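Local coordinates for protein disulphide isomerase (PDB 3FK8) that probably acts as a thiol-disulphide isomerase or oxidoreductase of the thioredoxin superfamily, at residues D13-V18 against S81-D86; K49-Q54 against Q122-F127; I69-F74 against D90-V95; G111-A114 against K118-D121; A58-H63 against D126-I131. All coordinates share one frame; numbering follows the deposited sequence. Where two conformers were deposited one is given.

Contact 1: D13-V18 against S81-D86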
# COMPACT_ATOMS: atom_id res chain seq x y z
N ASP A 13 13.79 0.28 6.95
CA ASP A 13 13.97 1.72 6.85
C ASP A 13 12.97 2.17 5.80
O ASP A 13 13.26 2.14 4.61
CB ASP A 13 15.45 2.01 6.47
CG ASP A 13 15.71 3.46 6.17
OD1 ASP A 13 14.77 4.32 6.18
OD2 ASP A 13 16.92 3.74 5.86
N ALA A 14 11.76 2.53 6.24
CA ALA A 14 10.70 2.78 5.28
C ALA A 14 11.02 3.98 4.37
O ALA A 14 10.69 3.96 3.19
CB ALA A 14 9.39 2.99 6.03
N TRP A 15 11.62 5.06 4.89
CA TRP A 15 11.95 6.19 4.02
C TRP A 15 12.88 5.81 2.87
O TRP A 15 12.68 6.23 1.73
CB TRP A 15 12.62 7.33 4.79
CG TRP A 15 11.62 8.20 5.51
CD1 TRP A 15 11.28 8.15 6.83
CD2 TRP A 15 10.85 9.25 4.93
NE1 TRP A 15 10.32 9.10 7.11
CE2 TRP A 15 10.07 9.82 5.96
CE3 TRP A 15 10.75 9.78 3.63
CZ2 TRP A 15 9.17 10.90 5.73
CZ3 TRP A 15 9.83 10.85 3.40
CH2 TRP A 15 9.07 11.39 4.46
N THR A 16 13.89 4.99 3.19
CA THR A 16 14.80 4.50 2.15
C THR A 16 14.06 3.66 1.14
O THR A 16 14.22 3.88 -0.07
CB THR A 16 15.98 3.77 2.75
OG1 THR A 16 16.69 4.69 3.57
CG2 THR A 16 16.95 3.34 1.66
N GLN A 17 13.19 2.77 1.63
CA GLN A 17 12.40 1.91 0.75
C GLN A 17 11.48 2.72 -0.16
O GLN A 17 11.37 2.40 -1.34
CB GLN A 17 11.62 0.85 1.50
CG GLN A 17 12.57 -0.17 2.11
CD GLN A 17 11.90 -1.38 2.70
OE1 GLN A 17 10.75 -1.31 3.12
NE2 GLN A 17 12.64 -2.51 2.78
N VAL A 18 10.85 3.76 0.39
CA VAL A 18 9.97 4.58 -0.43
C VAL A 18 10.81 5.34 -1.47
O VAL A 18 10.45 5.43 -2.63
CB VAL A 18 9.16 5.54 0.44
CG1 VAL A 18 8.44 6.59 -0.38
CG2 VAL A 18 8.15 4.76 1.28
N SER A 81 3.50 8.66 6.96
CA SER A 81 2.08 8.85 6.69
C SER A 81 1.75 10.35 6.53
O SER A 81 1.06 10.76 5.60
CB SER A 81 1.23 8.18 7.79
OG SER A 81 -0.15 8.46 7.55
N GLN A 82 2.21 11.16 7.47
CA GLN A 82 1.89 12.60 7.40
C GLN A 82 2.40 13.23 6.12
O GLN A 82 1.75 14.11 5.56
CB GLN A 82 2.47 13.32 8.60
CG GLN A 82 1.77 12.97 9.91
CD GLN A 82 2.40 13.70 11.07
OE1 GLN A 82 3.61 13.64 11.28
NE2 GLN A 82 1.58 14.40 11.85
N ALA A 83 3.56 12.78 5.62
CA ALA A 83 4.18 13.39 4.44
C ALA A 83 3.36 13.17 3.18
O ALA A 83 3.43 13.94 2.25
CB ALA A 83 5.60 12.83 4.24
N TYR A 84 2.60 12.06 3.19
CA TYR A 84 1.90 11.58 2.00
C TYR A 84 0.41 11.69 2.18
O TYR A 84 -0.36 11.00 1.50
CB TYR A 84 2.37 10.15 1.62
CG TYR A 84 3.70 10.14 0.98
CD1 TYR A 84 3.85 10.49 -0.35
CD2 TYR A 84 4.85 9.84 1.70
CE1 TYR A 84 5.10 10.56 -0.94
CE2 TYR A 84 6.14 9.88 1.10
CZ TYR A 84 6.25 10.20 -0.23
OH TYR A 84 7.51 10.33 -0.78
N GLY A 85 -0.02 12.61 3.04
CA GLY A 85 -1.42 12.99 3.10
C GLY A 85 -2.27 12.30 4.15
O GLY A 85 -3.50 12.26 4.00
N ASP A 86 -1.64 11.81 5.22
CA ASP A 86 -2.33 11.15 6.35
C ASP A 86 -3.23 10.01 5.96
O ASP A 86 -4.34 9.95 6.48
CB ASP A 86 -3.11 12.18 7.16
CG ASP A 86 -2.23 13.21 7.79
OD1 ASP A 86 -1.34 12.84 8.58
OD2 ASP A 86 -2.46 14.41 7.51
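Val18 and Tyr84 approach from opposite directions and make the inner half of this contact, while Trp15 and Ala83 make its outer half. Val18 CG1 lies 3.9 Å from Tyr84 OH and 4.2 Å from Tyr84 CZ, so the methyl sits at the phenol end of the ring. CG1 is anti to the backbone N of Val18 (chi1 169°), the setting that carries this branch to the phenol. Behind the pair is the sheet: Val18 also rests on Val67, Ile69 and Leu34, and Tyr84 shares Leu34 with it, which is why this half is the more enclosed.

Toward solvent the packing thins. Trp15 CH2, on the benzo ring, comes within 3.8 Å of Ala83 CB, but Trp15 CZ3 stays 4.5 Å from Tyr84 CE2, and both Trp15 and Ala83 are exposed. The indole NE1 hydrogen-bonds to OE2 of Glu79, one helical turn before Ala83, which helps set the rotation of the ring.

Both helix ends at the contact are finished by recognisable caps. Asp13 OD1 accepts from Thr16 N at 3.2 Å, met 66° out of the carboxylate plane, and N-caps helix 14-28. At the C-terminal end of helix 78-83, Ser81 O accepts from Asp86 N at 2.9 Å and from Tyr84 N, the two reaching it from opposite faces of its plane; with the weak Gly85 N to Gln82 O bond and the positive phi of Gly85, this is a Schellman motif. Two helices set side by side on one face of a central sheet are characteristic of the thioredoxin fold.

Contact 2: K49-Q54 against Q122-F127; sequences KSLRNQ and QGIYDF
Ser50 and Leu51 of helix 42-51 press on a single residue of helix 121-132, Ile124. Ser50 comes first and points toward the partner. Its CB and its OG both lie 3.5 Å from Ile124 CD1, and OG is also 3.7 Å from Ile124 CG2, so the serine sits across both branches of the isoleucine. With OG anti to the backbone N (chi1 -171°), the hydroxyl reaches over to helix 121-132 and hydrogen-bonds to the carboxylate of Asp121, in the first turn of that helix.

Leu51 follows. Its CB leaves beside the interface, yet CD2 swings back to within 3.7 Å of Ile124 CG2, the two side chains crossing obliquely. The same leucine also reaches Ile60 and Phe128, so it joins three helices. Further along the chain, Asn53 points toward 122-127 without touching it; its OD1 instead accepts from Asn56 N and N-caps helix 54-63.

On the outward side of helix 121-132, Gln122 NE2 donates to Asp126 OD1 at 2.8 Å, 38° out of the carboxylate plane, a bond within the helix and apart from the interface. Across the contact itself everything is van der Waals packing. Ser50 is buried, and a hydroxyl lodged against aliphatic carbon would probably be costly if left without a partner; the carboxylate of Asp121 meets that need while tying the two helices together by a polar link beside the apolar one.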
# COMPACT_ATOMS: atom_id res chain seq x y z
N LYS A 49 -2.93 -11.00 1.55
CA LYS A 49 -3.18 -12.33 1.02
C LYS A 49 -3.85 -12.23 -0.35
O LYS A 49 -3.50 -12.96 -1.28
CB LYS A 49 -4.03 -13.11 2.02
CG LYS A 49 -4.39 -14.50 1.58
CD LYS A 49 -5.31 -15.16 2.56
CE LYS A 49 -5.43 -16.66 2.18
NZ LYS A 49 -6.43 -17.41 3.02
N SER A 50 -4.85 -11.37 -0.49
CA SER A 50 -5.48 -11.19 -1.79
C SER A 50 -4.55 -10.66 -2.87
O SER A 50 -4.58 -11.14 -4.01
CB SER A 50 -6.67 -10.25 -1.62
OG SER A 50 -7.43 -10.21 -2.82
N LEU A 51 -3.72 -9.68 -2.53
CA LEU A 51 -2.80 -9.12 -3.49
C LEU A 51 -1.75 -10.11 -3.95
O LEU A 51 -1.19 -9.92 -5.01
CB LEU A 51 -2.16 -7.82 -2.99
CG LEU A 51 -3.16 -6.65 -2.84
CD1 LEU A 51 -2.40 -5.43 -2.36
CD2 LEU A 51 -3.93 -6.37 -4.16
N ARG A 52 -1.56 -11.17 -3.15
CA ARG A 52 -0.62 -12.25 -3.43
C ARG A 52 -1.14 -13.23 -4.47
O ARG A 52 -0.33 -13.97 -5.07
CB ARG A 52 -0.27 -13.04 -2.16
CG ARG A 52 0.76 -12.34 -1.31
CD ARG A 52 1.43 -13.26 -0.33
NE ARG A 52 0.67 -13.51 0.88
CZ ARG A 52 -0.10 -14.57 1.08
NH1 ARG A 52 -0.26 -15.48 0.12
NH2 ARG A 52 -0.74 -14.73 2.23
N ASN A 53 -2.46 -13.24 -4.72
CA ASN A 53 -3.01 -14.26 -5.63
C ASN A 53 -2.52 -13.99 -7.06
O ASN A 53 -1.94 -12.95 -7.35
CB ASN A 53 -4.52 -14.47 -5.46
CG ASN A 53 -5.39 -13.41 -6.12
OD1 ASN A 53 -4.95 -12.70 -7.01
ND2 ASN A 53 -6.65 -13.34 -5.70
N GLN A 54 -2.68 -14.95 -7.96
CA GLN A 54 -2.11 -14.84 -9.28
C GLN A 54 -2.68 -13.67 -10.09
O GLN A 54 -1.94 -12.91 -10.71
CB GLN A 54 -2.28 -16.18 -10.01
CG GLN A 54 -1.28 -16.34 -11.09
CD GLN A 54 -1.10 -17.76 -11.56
OE1 GLN A 54 -1.94 -18.63 -11.37
NE2 GLN A 54 0.02 -17.99 -12.22
N GLN A 122 -12.36 -10.24 -6.02
CA GLN A 122 -12.79 -9.44 -7.14
C GLN A 122 -12.96 -7.96 -6.71
O GLN A 122 -12.62 -7.04 -7.47
CB GLN A 122 -14.13 -9.95 -7.69
CG GLN A 122 -14.54 -9.16 -8.97
CD GLN A 122 -13.58 -9.40 -10.12
OE1 GLN A 122 -13.26 -10.54 -10.44
NE2 GLN A 122 -13.17 -8.38 -10.77
N GLY A 123 -13.48 -7.71 -5.48
CA GLY A 123 -13.60 -6.33 -4.97
C GLY A 123 -12.22 -5.69 -4.85
O GLY A 123 -12.06 -4.53 -5.19
N ILE A 124 -11.23 -6.46 -4.38
CA ILE A 124 -9.89 -5.94 -4.25
C ILE A 124 -9.28 -5.68 -5.64
O ILE A 124 -8.71 -4.61 -5.91
CB ILE A 124 -9.03 -6.87 -3.34
CG1 ILE A 124 -9.57 -6.71 -1.92
CG2 ILE A 124 -7.53 -6.56 -3.43
CD1 ILE A 124 -9.08 -7.77 -0.96
N TYR A 125 -9.45 -6.65 -6.55
CA TYR A 125 -9.02 -6.45 -7.92
C TYR A 125 -9.63 -5.18 -8.50
O TYR A 125 -8.91 -4.35 -9.07
CB TYR A 125 -9.39 -7.68 -8.77
CG TYR A 125 -8.99 -7.48 -10.22
CD1 TYR A 125 -7.72 -7.83 -10.67
CD2 TYR A 125 -9.87 -6.88 -11.14
CE1 TYR A 125 -7.34 -7.63 -12.02
CE2 TYR A 125 -9.51 -6.66 -12.45
CZ TYR A 125 -8.24 -7.03 -12.89
OH TYR A 125 -7.86 -6.84 -14.21
N ASP A 126 -10.94 -5.00 -8.33
CA ASP A 126 -11.62 -3.87 -8.98
C ASP A 126 -11.08 -2.55 -8.41
O ASP A 126 -10.95 -1.54 -9.14
CB ASP A 126 -13.13 -3.94 -8.77
CG ASP A 126 -13.80 -5.01 -9.60
OD1 ASP A 126 -13.16 -5.55 -10.53
OD2 ASP A 126 -14.95 -5.31 -9.27
N PHE A 127 -10.81 -2.52 -7.10
CA PHE A 127 -10.30 -1.31 -6.47
C PHE A 127 -8.99 -0.88 -7.14
O PHE A 127 -8.79 0.28 -7.53
CB PHE A 127 -10.08 -1.56 -4.97
CG PHE A 127 -9.51 -0.36 -4.27
CD1 PHE A 127 -10.36 0.58 -3.71
CD2 PHE A 127 -8.13 -0.16 -4.21
CE1 PHE A 127 -9.84 1.73 -3.09
CE2 PHE A 127 -7.59 1.00 -3.58
CZ PHE A 127 -8.44 1.90 -3.04

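Contact 3: I69-F74 against D90-V95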
# COMPACT_ATOMS: atom_id res chain seq x y z
N ILE A 69 4.56 -0.14 4.23
CA ILE A 69 5.07 0.68 5.32
C ILE A 69 4.37 0.25 6.63
O ILE A 69 3.14 0.38 6.77
CB ILE A 69 4.81 2.20 5.08
CG1 ILE A 69 5.56 2.58 3.80
CG2 ILE A 69 5.27 3.00 6.23
CD1 ILE A 69 4.96 3.62 3.01
N ASP A 70 5.15 -0.31 7.55
CA ASP A 70 4.66 -0.67 8.87
C ASP A 70 4.36 0.57 9.71
O ASP A 70 5.21 1.42 9.88
CB ASP A 70 5.76 -1.47 9.58
CG ASP A 70 5.35 -1.89 10.98
OD1 ASP A 70 4.17 -2.16 11.20
OD2 ASP A 70 6.25 -1.98 11.83
N VAL A 71 3.14 0.64 10.25
CA VAL A 71 2.80 1.73 11.16
C VAL A 71 2.69 1.23 12.58
O VAL A 71 2.38 2.03 13.47
CB VAL A 71 1.57 2.55 10.75
CG1 VAL A 71 1.83 3.24 9.38
CG2 VAL A 71 0.29 1.74 10.74
N GLY A 72 3.02 -0.03 12.84
CA GLY A 72 3.00 -0.54 14.22
C GLY A 72 1.62 -0.39 14.83
O GLY A 72 0.60 -0.46 14.15
N ASN A 73 1.62 -0.11 16.14
CA ASN A 73 0.34 0.20 16.84
C ASN A 73 0.03 1.67 16.69
O ASN A 73 -0.05 2.40 17.66
CB ASN A 73 0.42 -0.22 18.32
CG ASN A 73 0.50 -1.71 18.48
OD1 ASN A 73 1.44 -2.24 19.08
ND2 ASN A 73 -0.45 -2.40 17.90
N PHE A 74 -0.12 2.11 15.44
CA PHE A 74 -0.20 3.54 15.16
C PHE A 74 0.92 4.30 15.89
O PHE A 74 0.68 5.37 16.47
CB PHE A 74 -1.59 4.13 15.48
CG PHE A 74 -2.67 3.48 14.69
CD1 PHE A 74 -2.88 3.89 13.37
CD2 PHE A 74 -3.49 2.49 15.23
CE1 PHE A 74 -3.88 3.30 12.60
CE2 PHE A 74 -4.49 1.92 14.44
CZ PHE A 74 -4.67 2.34 13.13
N ASP A 90 -7.76 7.58 8.57
CA ASP A 90 -9.00 7.15 8.20
C ASP A 90 -9.14 5.60 8.30
O ASP A 90 -10.17 5.06 7.87
CB ASP A 90 -9.25 7.76 6.79
CG ASP A 90 -9.30 9.30 6.82
OD1 ASP A 90 -10.11 9.87 7.57
OD2 ASP A 90 -8.50 9.96 6.11
N GLY A 91 -8.12 4.93 8.87
CA GLY A 91 -8.04 3.48 9.10
C GLY A 91 -6.93 2.81 8.28
O GLY A 91 -6.50 3.37 7.26
N ILE A 92 -6.54 1.61 8.69
CA ILE A 92 -5.63 0.75 7.94
C ILE A 92 -6.32 -0.56 7.55
O ILE A 92 -7.26 -1.00 8.21
CB ILE A 92 -4.28 0.47 8.71
CG1 ILE A 92 -4.58 -0.13 10.08
CG2 ILE A 92 -3.42 1.75 8.77
CD1 ILE A 92 -3.31 -0.69 10.72
N PRO A 93 -5.87 -1.19 6.45
CA PRO A 93 -4.81 -0.72 5.55
C PRO A 93 -5.24 0.48 4.78
O PRO A 93 -6.43 0.70 4.55
CB PRO A 93 -4.59 -1.93 4.62
CG PRO A 93 -5.94 -2.62 4.62
CD PRO A 93 -6.46 -2.47 6.02
N ALA A 94 -4.29 1.30 4.39
CA ALA A 94 -4.51 2.53 3.61
C ALA A 94 -3.48 2.60 2.52
O ALA A 94 -2.39 2.08 2.66
CB ALA A 94 -4.45 3.75 4.49
N VAL A 95 -3.83 3.24 1.41
CA VAL A 95 -2.89 3.32 0.30
C VAL A 95 -2.71 4.76 -0.19
O VAL A 95 -3.62 5.59 -0.05
CB VAL A 95 -3.16 2.33 -0.87
CG1 VAL A 95 -3.23 0.79 -0.40
CG2 VAL A 95 -4.41 2.65 -1.48
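The cis-proline loop of the thioredoxin fold supplies one side of this contact: Ile92, the residue joined to Pro93 by a cis peptide bond, meets Val71 and Phe74 just beyond the end of strand 65-70. Phe74 and Ile92 come at each other from opposite directions. Phe74 CZ is 3.9 Å from Ile92 CG1 and 4.1 Å from Ile92 CD1, and Phe74 CE1 is 4.2 Å from Ile92 CG2, so the CZ-CE1 side of the ring lies against three carbons of the isoleucine. Ile92 CG1 takes the crowded position between the backbone N and the carbonyl carbon (chi1 57°), which brings CG1 and CD1 up to the phenylalanine, and Ile92 CG2 lies 4.2 Å from Val71 CG2.

In thioredoxin-like proteins the cis-proline loop lies next to the CxxC motif at a helix start, as here: both Ile92 and Pro93 touch Cys44, the second cysteine of what is probably such a motif. Val71 is buried and also packs on Phe36 of the central sheet, whereas Phe74 is exposed and covers the isoleucine from the solvent side.

Asp70 OD1 accepts from Gly72 N at 2.9 Å, met 65° out of the carboxylate plane, forming an Asx turn, and Asp70 OD2 forms a salt bridge with Arg76. Asn73 then centres an inverse gamma turn, closed by a weak bond of 3.0 Å from Phe74 N to Gly72 O.

Contact 4: G111-A114 against K118-D121; sequences GELA and KMSD
Met119, a selenomethionine in this crystal, reaches from the segment before helix 121-132 to the turn at Gly111-Ala114, where it meets Leu113. Its CB points toward that turn but is still too distant to touch it, lying instead against the flank of Ile124. CG extends the reach, and with chi2 at 180° the chain runs straight out to selenium. SE makes the contact: it is 3.9 Å from Leu113 CD2 and 4.2 Å from Glu112 O. At chi3, 68°, the chain bends, and the terminal CE folds back toward Ile124 while remaining 4.3 Å from Leu113 CD2.

Leu113 crosses this side chain at about a right angle, so that one methyl branch rather than its whole length is used. The leucine is presented by a type I beta turn, closed by Ala114 N to Gly111 O at 2.9 Å, and it also packs on Phe127, Phe128 and Pro93. Ser120, next after Met119, N-caps helix 121-132 through Gly123 N.

Between the two segments the attraction is dispersion, with selenium, in place of the natural sulfur, against a methyl. Such a contact is weakly directional, so the turn and the capped helix start probably do more than it does to fix the geometry.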
# COMPACT_ATOMS: atom_id res chain seq x y z
N GLY A 111 -11.27 5.33 4.57
CA GLY A 111 -11.24 3.97 5.06
C GLY A 111 -11.73 3.00 4.01
O GLY A 111 -12.26 1.93 4.33
N GLU A 112 -11.45 3.32 2.73
CA GLU A 112 -11.87 2.48 1.59
C GLU A 112 -11.46 1.02 1.72
O GLU A 112 -12.18 0.13 1.28
CB GLU A 112 -11.28 3.03 0.28
CG GLU A 112 -11.95 4.28 -0.23
CD GLU A 112 -11.34 5.59 0.28
OE1 GLU A 112 -10.71 5.62 1.36
OE2 GLU A 112 -11.59 6.64 -0.38
N LEU A 113 -10.28 0.76 2.31
CA LEU A 113 -9.78 -0.61 2.47
C LEU A 113 -9.78 -1.06 3.93
O LEU A 113 -9.28 -2.14 4.22
CB LEU A 113 -8.36 -0.76 1.87
CG LEU A 113 -8.32 -0.44 0.38
CD1 LEU A 113 -6.85 -0.45 -0.06
CD2 LEU A 113 -9.14 -1.43 -0.46
N ALA A 114 -10.42 -0.29 4.81
CA ALA A 114 -10.31 -0.61 6.24
C ALA A 114 -11.09 -1.87 6.64
O ALA A 114 -10.90 -2.38 7.74
CB ALA A 114 -10.67 0.59 7.07
N LYS A 118 -13.32 -8.39 4.71
CA LYS A 118 -14.66 -8.70 4.26
C LYS A 118 -14.76 -8.60 2.75
O LYS A 118 -15.79 -8.97 2.20
CB LYS A 118 -15.66 -7.72 4.88
CG LYS A 118 -15.82 -7.76 6.40
CD LYS A 118 -16.10 -9.17 6.93
CE LYS A 118 -16.29 -9.27 8.45
NZ LYS A 118 -16.71 -10.67 8.91
N MSE A 119 -13.75 -8.04 2.08
CA MSE A 119 -13.80 -7.83 0.64
C MSE A 119 -13.49 -9.12 -0.09
O MSE A 119 -12.74 -9.97 0.40
CB MSE A 119 -12.84 -6.71 0.27
CG MSE A 119 -13.30 -5.37 0.79
SE MSE A 119 -12.04 -3.92 0.30
CE MSE A 119 -12.39 -3.94 -1.62
N SER A 120 -14.10 -9.28 -1.24
CA SER A 120 -13.77 -10.43 -2.09
C SER A 120 -12.50 -10.15 -2.87
O SER A 120 -12.07 -8.99 -3.02
CB SER A 120 -14.92 -10.69 -3.06
OG SER A 120 -15.03 -9.64 -3.98
N ASP A 121 -11.89 -11.21 -3.44
CA ASP A 121 -10.75 -11.01 -4.33
C ASP A 121 -11.14 -10.11 -5.52
O ASP A 121 -10.32 -9.32 -5.98
CB ASP A 121 -10.21 -12.34 -4.85
CG ASP A 121 -9.43 -13.10 -3.80
OD1 ASP A 121 -8.92 -12.50 -2.84
OD2 ASP A 121 -9.24 -14.32 -3.99

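Contact 5: A58-H63 against D126-I131; sequences ALIAKH and DFFAKI
Two nearly parallel helices of the thioredoxin fold, 54-63 and 121-132, pack here through aliphatic and aromatic side chains, Leu59 and Ile60 against Phe128 and Ala129. The axes of the two short segments come within 10.3 Å at an angle of 23°, a separation wide enough for side chains of both helices to fit between the backbones.

Leu59 points toward the partner helix. Its CD2 is 3.8 Å from Phe128 CB and 3.7 Å from Ala129 N, so this methyl lies on the backbone of the opposite helix; Ala129 CB, at 4.3 Å from the same CD2, is small enough to let it in that far. Leu59 crosses Phe128 at about a right angle. Ile60 leaves its helix to one side, but its CD1 returns to stand 3.8 Å from both Phe128 CB and CG.

Phe128, with CG anti to its carbonyl carbon (chi1 -70°), carries its ring away from helix 54-63 and toward helix 42-51, where Leu47 packs on it. The neighbouring Phe127 covers one ring face, its CD2 lying 3.6 Å above the plane over the centre.

At the C-terminal end of helix 54-63, Leu59 O accepts twice from His63, from the backbone N and from ND1 of the imidazole; the ND1 bond is 3.0 Å long and lies close to the ring plane.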
# COMPACT_ATOMS: atom_id res chain seq x y z
N ALA A 58 -0.47 -10.12 -10.86
CA ALA A 58 -0.17 -9.71 -12.21
C ALA A 58 -0.61 -8.29 -12.42
O ALA A 58 0.13 -7.51 -13.02
CB ALA A 58 -0.88 -10.64 -13.23
N LEU A 59 -1.81 -7.93 -11.94
CA LEU A 59 -2.28 -6.53 -12.07
C LEU A 59 -1.32 -5.55 -11.40
O LEU A 59 -0.90 -4.54 -12.02
CB LEU A 59 -3.62 -6.42 -11.41
CG LEU A 59 -4.19 -5.00 -11.42
CD1 LEU A 59 -4.67 -4.56 -12.79
CD2 LEU A 59 -5.34 -4.82 -10.39
N ILE A 60 -0.92 -5.87 -10.16
CA ILE A 60 -0.11 -4.93 -9.38
C ILE A 60 1.31 -4.84 -9.98
O ILE A 60 1.88 -3.73 -10.16
CB ILE A 60 -0.03 -5.38 -7.89
CG1 ILE A 60 -1.43 -5.34 -7.21
CG2 ILE A 60 0.93 -4.50 -7.09
CD1 ILE A 60 -2.16 -3.99 -7.26
N ALA A 61 1.88 -5.99 -10.33
CA ALA A 61 3.25 -6.00 -10.85
C ALA A 61 3.35 -5.24 -12.18
O ALA A 61 4.34 -4.53 -12.45
CB ALA A 61 3.81 -7.42 -10.95
N LYS A 62 2.33 -5.38 -13.02
CA LYS A 62 2.37 -4.70 -14.31
C LYS A 62 2.30 -3.16 -14.18
O LYS A 62 2.93 -2.41 -14.96
CB LYS A 62 1.23 -5.20 -15.17
CG LYS A 62 1.01 -4.36 -16.45
CD LYS A 62 0.16 -5.14 -17.44
CE LYS A 62 0.22 -4.46 -18.81
NZ LYS A 62 -0.28 -3.06 -18.73
N HIS A 63 1.53 -2.71 -13.19
CA HIS A 63 1.19 -1.29 -13.12
C HIS A 63 1.88 -0.46 -12.08
O HIS A 63 1.91 0.77 -12.26
CB HIS A 63 -0.30 -1.14 -12.94
CG HIS A 63 -1.05 -1.53 -14.15
ND1 HIS A 63 -1.65 -2.76 -14.26
CD2 HIS A 63 -1.24 -0.90 -15.34
CE1 HIS A 63 -2.21 -2.86 -15.46
NE2 HIS A 63 -1.98 -1.75 -16.12
N ASP A 126 -10.94 -5.00 -8.33
CA ASP A 126 -11.62 -3.87 -8.98
C ASP A 126 -11.08 -2.55 -8.41
O ASP A 126 -10.95 -1.54 -9.14
CB ASP A 126 -13.13 -3.94 -8.77
CG ASP A 126 -13.80 -5.01 -9.60
OD1 ASP A 126 -13.16 -5.55 -10.53
OD2 ASP A 126 -14.95 -5.31 -9.27
N PHE A 127 -10.81 -2.52 -7.10
CA PHE A 127 -10.30 -1.31 -6.47
C PHE A 127 -8.99 -0.88 -7.14
O PHE A 127 -8.79 0.28 -7.53
CB PHE A 127 -10.08 -1.56 -4.97
CG PHE A 127 -9.51 -0.36 -4.27
CD1 PHE A 127 -10.36 0.58 -3.71
CD2 PHE A 127 -8.13 -0.16 -4.21
CE1 PHE A 127 -9.84 1.73 -3.09
CE2 PHE A 127 -7.59 1.00 -3.58
CZ PHE A 127 -8.44 1.90 -3.04
N PHE A 128 -8.04 -1.80 -7.28
CA PHE A 128 -6.76 -1.46 -7.86
C PHE A 128 -6.81 -1.27 -9.37
O PHE A 128 -6.16 -0.39 -9.93
CB PHE A 128 -5.68 -2.49 -7.41
CG PHE A 128 -5.34 -2.37 -5.96
CD1 PHE A 128 -4.46 -1.34 -5.54
CD2 PHE A 128 -5.97 -3.13 -4.99
CE1 PHE A 128 -4.16 -1.16 -4.20
CE2 PHE A 128 -5.70 -2.92 -3.65
CZ PHE A 128 -4.81 -1.93 -3.25
N ALA A 129 -7.68 -2.03 -10.03
CA ALA A 129 -7.88 -1.89 -11.48
C ALA A 129 -8.40 -0.50 -11.82
O ALA A 129 -7.96 0.08 -12.84
CB ALA A 129 -8.83 -2.97 -12.01
N LYS A 130 -9.32 0.06 -11.03
CA LYS A 130 -9.83 1.41 -11.27
C LYS A 130 -8.70 2.42 -11.32
O LYS A 130 -8.73 3.35 -12.13
CB LYS A 130 -10.86 1.80 -10.22
CG LYS A 130 -11.65 3.06 -10.55
CD LYS A 130 -13.12 2.78 -10.49
CE LYS A 130 -13.53 2.43 -9.07
NZ LYS A 130 -12.90 1.17 -8.55
N ILE A 131 -7.70 2.28 -10.43
CA ILE A 131 -6.58 3.19 -10.41
C ILE A 131 -5.78 3.07 -11.73
O ILE A 131 -5.27 4.07 -12.24
CB ILE A 131 -5.69 2.90 -9.21
CG1 ILE A 131 -6.43 3.21 -7.90
CG2 ILE A 131 -4.36 3.65 -9.32
CD1 ILE A 131 -5.80 2.52 -6.65

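Contact 1 lies on the opposite side of the chain's centre from contacts 2, 4 and 5, which share helix 121-132 or the loop leading into it; contact 3 is nearest the chain's centre. Contacts 2, 3 and 5 are buried, contacts 1 and 4 only partly. Contacts 2 and 5 use one helix, with Leu51 touching Phe128. Contact 4 joins them through Leu113, which packs on Phe127. Contact 1 meets contact 3 where Val18 and Ala14 pack on Ile69. Across all five the packing is mainly apolar, but the polar accompaniment varies: helix caps at contact 1, a serine-aspartate bond beside contact 2, tight turns at contacts 3 and 4, and a histidine turned back on its helix at contact 5.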